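Ferritin like protein (Caulobacter vibrioides, PDB 3HL1) is of unknown function but has a ferritin-like helical fold and probably binds metal ions. Local coordinates at residues L120-E125 with G142-F147; I19-W24 with A83-D88. One frame throughout, in Å; residues are numbered along the deposited sequence.

Contact 1: L120-E125 with G142-F147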
loop_
_atom_site.group_PDB
_atom_site.type_symbol
_atom_site.label_atom_id
_atom_site.label_comp_id
_atom_site.label_asym_id
_atom_site.label_seq_id
_atom_site.Cartn_x
_atom_site.Cartn_y
_atom_site.Cartn_z
ATOM N N LEU A 120 6.573 -7.379 -8.529
ATOM C CA LEU A 120 5.765 -8.472 -7.975
ATOM C C LEU A 120 4.520 -7.977 -7.243
ATOM O O LEU A 120 3.422 -8.491 -7.454
ATOM C CB LEU A 120 6.629 -9.285 -7.015
ATOM C CG LEU A 120 7.570 -10.297 -7.647
ATOM C CD1 LEU A 120 8.584 -10.743 -6.630
ATOM C CD2 LEU A 120 6.765 -11.471 -8.150
ATOM N N ILE A 121 4.679 -6.975 -6.408
ATOM C CA ILE A 121 3.536 -6.429 -5.640
ATOM C C ILE A 121 2.435 -5.976 -6.580
ATOM O O ILE A 121 1.271 -6.201 -6.305
ATOM C CB ILE A 121 3.966 -5.257 -4.756
ATOM C CG1 ILE A 121 4.763 -5.742 -3.560
ATOM C CG2 ILE A 121 2.766 -4.469 -4.231
ATOM C CD1 ILE A 121 5.708 -4.622 -3.038
ATOM N N GLU A 122 2.816 -5.297 -7.654
ATOM C CA GLU A 122 1.877 -4.751 -8.600
ATOM C C GLU A 122 1.577 -5.673 -9.787
ATOM O O GLU A 122 0.980 -5.243 -10.772
ATOM C CB GLU A 122 2.407 -3.404 -9.137
ATOM C CG GLU A 122 2.787 -2.350 -8.059
ATOM C CD GLU A 122 1.587 -1.614 -7.444
ATOM O OE1 GLU A 122 0.393 -1.958 -7.732
ATOM O OE2 GLU A 122 1.840 -0.671 -6.655
ATOM N N TYR A 123 1.986 -6.924 -9.690
ATOM C CA TYR A 123 1.811 -7.898 -10.763
ATOM C C TYR A 123 0.335 -7.986 -11.168
ATOM O O TYR A 123 -0.529 -8.200 -10.291
ATOM C CB TYR A 123 2.273 -9.272 -10.301
ATOM C CG TYR A 123 2.419 -10.283 -11.406
ATOM C CD1 TYR A 123 3.338 -10.087 -12.445
ATOM C CD2 TYR A 123 1.689 -11.467 -11.383
ATOM C CE1 TYR A 123 3.486 -11.021 -13.419
ATOM C CE2 TYR A 123 1.851 -12.410 -12.369
ATOM C CZ TYR A 123 2.751 -12.157 -13.386
ATOM O OH TYR A 123 2.962 -13.092 -14.353
ATOM N N PRO A 124 0.034 -7.816 -12.478
ATOM C CA PRO A 124 -1.361 -7.745 -12.930
ATOM C C PRO A 124 -2.111 -9.069 -12.841
ATOM O O PRO A 124 -1.592 -10.127 -13.148
ATOM C CB PRO A 124 -1.232 -7.312 -14.411
ATOM C CG PRO A 124 0.119 -6.734 -14.526
ATOM C CD PRO A 124 0.949 -7.572 -13.611
ATOM N N GLU A 125 -3.348 -9.000 -12.416
ATOM C CA GLU A 125 -4.154 -10.206 -12.243
ATOM C C GLU A 125 -4.247 -11.030 -13.520
ATOM O O GLU A 125 -4.286 -12.270 -13.461
ATOM C CB GLU A 125 -5.555 -9.792 -11.850
ATOM C CG GLU A 125 -6.405 -10.933 -11.390
ATOM C CD GLU A 125 -7.846 -10.544 -11.047
ATOM O OE1 GLU A 125 -8.244 -9.342 -11.173
ATOM O OE2 GLU A 125 -8.570 -11.495 -10.652
ATOM N N GLY A 142 -3.334 -14.384 -5.591
ATOM C CA GLY A 142 -2.199 -14.359 -6.510
ATOM C C GLY A 142 -1.758 -12.986 -6.970
ATOM O O GLY A 142 -0.711 -12.839 -7.569
ATOM N N SER A 143 -2.588 -11.979 -6.691
ATOM C CA SER A 143 -2.347 -10.589 -7.107
ATOM C C SER A 143 -3.262 -9.665 -6.301
ATOM O O SER A 143 -4.244 -10.119 -5.748
ATOM C CB SER A 143 -2.705 -10.398 -8.589
ATOM O OG SER A 143 -4.081 -10.728 -8.868
ATOM N N ILE A 144 -2.965 -8.371 -6.320
ATOM C CA ILE A 144 -3.788 -7.378 -5.667
ATOM C C ILE A 144 -5.124 -7.290 -6.354
ATOM O O ILE A 144 -6.149 -7.182 -5.696
ATOM C CB ILE A 144 -3.101 -5.981 -5.655
ATOM C CG1 ILE A 144 -1.879 -6.037 -4.752
ATOM C CG2 ILE A 144 -4.090 -4.930 -5.198
ATOM C CD1 ILE A 144 -1.063 -4.710 -4.719
ATOM N N GLY A 145 -5.118 -7.381 -7.675
ATOM C CA GLY A 145 -6.297 -7.346 -8.463
ATOM C C GLY A 145 -7.260 -8.439 -8.104
ATOM O O GLY A 145 -8.484 -8.196 -8.055
ATOM N N GLU A 146 -6.738 -9.641 -7.856
ATOM C CA GLU A 146 -7.604 -10.744 -7.450
ATOM C C GLU A 146 -8.231 -10.489 -6.076
ATOM O O GLU A 146 -9.410 -10.811 -5.801
ATOM C CB GLU A 146 -6.826 -12.058 -7.389
ATOM C CG GLU A 146 -7.737 -13.263 -7.100
ATOM C CD GLU A 146 -6.999 -14.567 -6.761
ATOM O OE1 GLU A 146 -5.786 -14.660 -7.022
ATOM O OE2 GLU A 146 -7.666 -15.511 -6.243
ATOM N N PHE A 147 -7.420 -9.994 -5.163
ATOM C CA PHE A 147 -7.930 -9.583 -3.833
ATOM C C PHE A 147 -9.136 -8.632 -4.035
ATOM O O PHE A 147 -10.217 -8.838 -3.453
ATOM C CB PHE A 147 -6.819 -8.873 -3.051
ATOM C CG PHE A 147 -7.110 -8.703 -1.535
ATOM C CD1 PHE A 147 -8.357 -8.350 -1.066
ATOM C CD2 PHE A 147 -6.113 -8.903 -0.616
ATOM C CE1 PHE A 147 -8.609 -8.229 0.293
ATOM C CE2 PHE A 147 -6.370 -8.780 0.745
ATOM C CZ PHE A 147 -7.629 -8.461 1.182
HETATM O O HOH W 1 -0.469 -7.971 -7.625
HETATM O O HOH W 2 -2.852 -6.649 -9.491
#
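With CG anti to the backbone N (chi1 -169°) and the chain extended beyond it, E125 lies across the start of helix 144-157, while I144, its CG1 beside the backbone N (chi1 -68°), sends CD1 toward the end of helix 112-121. The motif is a serine N-cap: S143 OG accepts from E146 N at 3.0 Å, serine's short hydroxyl suiting a bend back to the helix it precedes. E125 CG covers the same S143 OG at 3.4 Å. G145, lacking a side chain, lets the glutamate come close; E125 OE2 rests 3.4 Å from E146 CA, and the two chains cross at about a right angle, yet their carboxylate planes are nearly parallel. E125 OE1 lies 3.3 Å from G145 O, two acceptors that cannot bond, and D149 puts a like charge near OE2, so the surroundings probably disfavour the charged form somewhat. I144 CD1 meets I121 O at 3.2 Å; the slender end of isoleucine fits beside this carbonyl and also meets I121 CG2 at 3.9 Å. One water, 2.8 Å from I144 N, accepts its N-H and contacts the carbonyls of I121 and Y123; another joins G145 N to Y123 O, so two amides of the first turn, with no helical carbonyl before them, are met by bound waters. E146, also salt-bridged to R130, receives G142 N on OE1 at 2.9 Å, from 43° above its carboxylate plane.

Contact 2: I19-W24 with A83-D88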
loop_
_atom_site.group_PDB
_atom_site.type_symbol
_atom_site.label_atom_id
_atom_site.label_comp_id
_atom_site.label_asym_id
_atom_site.label_seq_id
_atom_site.Cartn_x
_atom_site.Cartn_y
_atom_site.Cartn_z
ATOM N N ILE A 19 -6.406 -2.843 3.533
ATOM C CA ILE A 19 -5.694 -1.680 4.036
ATOM C C ILE A 19 -4.295 -2.053 4.542
ATOM O O ILE A 19 -3.358 -1.293 4.340
ATOM C CB ILE A 19 -6.537 -0.839 5.026
ATOM C CG1 ILE A 19 -6.211 0.667 4.785
ATOM C CG2 ILE A 19 -6.256 -1.291 6.367
ATOM C CD1 ILE A 19 -7.123 1.616 5.392
ATOM N N ASP A 20 -4.148 -3.232 5.152
ATOM C CA ASP A 20 -2.824 -3.685 5.642
ATOM C C ASP A 20 -1.847 -3.838 4.483
ATOM O O ASP A 20 -0.673 -3.466 4.586
ATOM C CB ASP A 20 -2.923 -5.001 6.375
ATOM C CG ASP A 20 -3.596 -4.885 7.753
ATOM O OD1 ASP A 20 -3.866 -3.796 8.227
ATOM O OD2 ASP A 20 -3.899 -5.969 8.252
ATOM N N LEU A 21 -2.343 -4.341 3.355
ATOM C CA LEU A 21 -1.480 -4.552 2.198
ATOM C C LEU A 21 -1.098 -3.219 1.613
ATOM O O LEU A 21 0.089 -2.957 1.352
ATOM C CB LEU A 21 -2.159 -5.439 1.145
ATOM C CG LEU A 21 -1.367 -5.688 -0.182
ATOM C CD1 LEU A 21 0.052 -6.184 -0.006
ATOM C CD2 LEU A 21 -2.106 -6.698 -0.998
ATOM N N GLU A 22 -2.067 -2.307 1.462
ATOM C CA GLU A 22 -1.737 -0.964 0.903
ATOM C C GLU A 22 -0.701 -0.272 1.801
ATOM O O GLU A 22 0.262 0.319 1.339
ATOM C CB GLU A 22 -2.992 -0.048 0.744
ATOM C CG GLU A 22 -4.059 -0.621 -0.200
ATOM C CD GLU A 22 -3.696 -0.631 -1.699
ATOM O OE1 GLU A 22 -2.806 0.143 -2.095
ATOM O OE2 GLU A 22 -4.397 -1.362 -2.464
ATOM N N LEU A 23 -0.929 -0.320 3.102
ATOM C CA LEU A 23 -0.009 0.300 4.062
ATOM C C LEU A 23 1.393 -0.330 3.982
ATOM O O LEU A 23 2.432 0.377 4.030
ATOM C CB LEU A 23 -0.550 0.129 5.493
ATOM C CG LEU A 23 0.323 0.846 6.563
ATOM C CD1 LEU A 23 0.443 2.338 6.253
ATOM C CD2 LEU A 23 -0.177 0.664 7.970
ATOM N N TRP A 24 1.439 -1.665 3.915
ATOM C CA TRP A 24 2.711 -2.368 3.783
ATOM C C TRP A 24 3.580 -1.822 2.635
ATOM O O TRP A 24 4.772 -1.691 2.801
ATOM C CB TRP A 24 2.494 -3.873 3.661
ATOM C CG TRP A 24 3.709 -4.677 3.621
ATOM C CD1 TRP A 24 4.263 -5.361 4.650
ATOM C CD2 TRP A 24 4.474 -4.999 2.472
ATOM N NE1 TRP A 24 5.388 -5.993 4.248
ATOM C CE2 TRP A 24 5.535 -5.819 2.905
ATOM C CE3 TRP A 24 4.405 -4.627 1.116
ATOM C CZ2 TRP A 24 6.507 -6.300 2.040
ATOM C CZ3 TRP A 24 5.380 -5.116 0.248
ATOM C CH2 TRP A 24 6.416 -5.931 0.713
ATOM N N ALA A 83 7.674 -12.392 2.901
ATOM C CA ALA A 83 6.261 -12.307 3.243
ATOM C C ALA A 83 5.630 -10.940 2.876
ATOM O O ALA A 83 5.963 -9.906 3.465
ATOM C CB ALA A 83 6.082 -12.606 4.730
ATOM N N VAL A 84 4.731 -10.972 1.879
ATOM C CA VAL A 84 3.907 -9.852 1.453
ATOM C C VAL A 84 2.485 -10.124 1.969
ATOM O O VAL A 84 1.947 -11.209 1.732
ATOM C CB VAL A 84 3.926 -9.715 -0.098
ATOM C CG1 VAL A 84 3.009 -8.551 -0.569
ATOM C CG2 VAL A 84 5.364 -9.493 -0.590
ATOM N N PRO A 85 1.875 -9.173 2.694
ATOM C CA PRO A 85 0.520 -9.432 3.237
ATOM C C PRO A 85 -0.500 -9.896 2.195
ATOM O O PRO A 85 -0.754 -9.199 1.222
ATOM C CB PRO A 85 0.116 -8.086 3.871
ATOM C CG PRO A 85 1.481 -7.444 4.248
ATOM C CD PRO A 85 2.409 -7.873 3.132
ATOM N N HIS A 86 -1.029 -11.109 2.377
ATOM C CA HIS A 86 -2.216 -11.588 1.622
ATOM C C HIS A 86 -1.942 -11.963 0.162
ATOM O O HIS A 86 -2.867 -12.122 -0.616
ATOM C CB HIS A 86 -3.409 -10.589 1.772
ATOM C CG HIS A 86 -3.820 -10.365 3.208
ATOM N ND1 HIS A 86 -4.375 -11.355 3.978
ATOM C CD2 HIS A 86 -3.667 -9.300 4.030
ATOM C CE1 HIS A 86 -4.560 -10.910 5.209
ATOM N NE2 HIS A 86 -4.151 -9.659 5.264
ATOM N N ILE A 87 -0.662 -12.074 -0.194
ATOM C CA ILE A 87 -0.240 -12.427 -1.554
ATOM C C ILE A 87 0.606 -13.702 -1.522
ATOM O O ILE A 87 1.530 -13.829 -0.736
ATOM C CB ILE A 87 0.550 -11.320 -2.269
ATOM C CG1 ILE A 87 -0.287 -10.032 -2.364
ATOM C CG2 ILE A 87 0.984 -11.798 -3.680
ATOM C CD1 ILE A 87 -1.633 -10.186 -3.106
ATOM N N ASP A 88 0.191 -14.666 -2.311
ATOM C CA ASP A 88 0.937 -15.935 -2.534
ATOM C C ASP A 88 1.199 -16.128 -4.022
ATOM O O ASP A 88 0.311 -16.501 -4.781
ATOM C CB ASP A 88 0.077 -17.093 -2.030
ATOM C CG ASP A 88 0.794 -18.447 -2.072
ATOM O OD1 ASP A 88 1.991 -18.523 -2.475
ATOM O OD2 ASP A 88 0.117 -19.438 -1.713
HETATM O O HOH W 3 -4.784 -8.263 7.583
#
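P85 sets the CD-CG edge of its ring over one face of the W24 indole, CD 3.4 Å from the centroid of the five-membered ring and 8° off the normal, a CH-pi contact suited to proline's polarised ring hydrogens. V84 CG1 sits farther out over the same face, and V84 CG2 reaches W24 CH2 at 3.9 Å. The indole NE1 is hydrogen-bonded to E78 O, so burial does not strand its N-H. Beside it L21, CG anti to the backbone N (chi1 177°), straddles the P85 carbonyl with both methyls: CD1 is 3.4 Å from P85 O and 3.8 Å from V84 CG1, while CD2 touches I87 CG1 at 4.0 Å. Here the long first helix of the ferritin-like fold, 8-35, is covered by a type II beta turn, V84 to I87, with P85 second and H86, of positive phi, third; the turn's closing bond, I87 N to V84 O, is weak. Away from this apolar patch the contact is looser. A water spans D20 and H86, in the imidazole plane at its edge and 2.8 Å from H86 NE2. Polar residues suit this partly exposed side, and H86 ND1 is hydrogen-bonded to T139 O.

How the contacts relate
The two contacts adjoin, with centres 11 Å apart, and both rest on helix 8-35: contact 2 directly, contact 1 through I121 on W24 and I144 on L21. Adjoining side chains join them, with I121 CD1 3.3 Å from W24 CZ3 and I144 CG1 3.8 Å from L21 CD2. Contact 1 is the more buried, yet it is the more polar, because it joins a helix end to a helix start whose backbone amides and carbonyls need partners. Contact 2, nearer the centre of the chain, lays a loop on the flank of a helix already hydrogen-bonded within itself, so apolar packing dominates and water enters at its partly exposed margin.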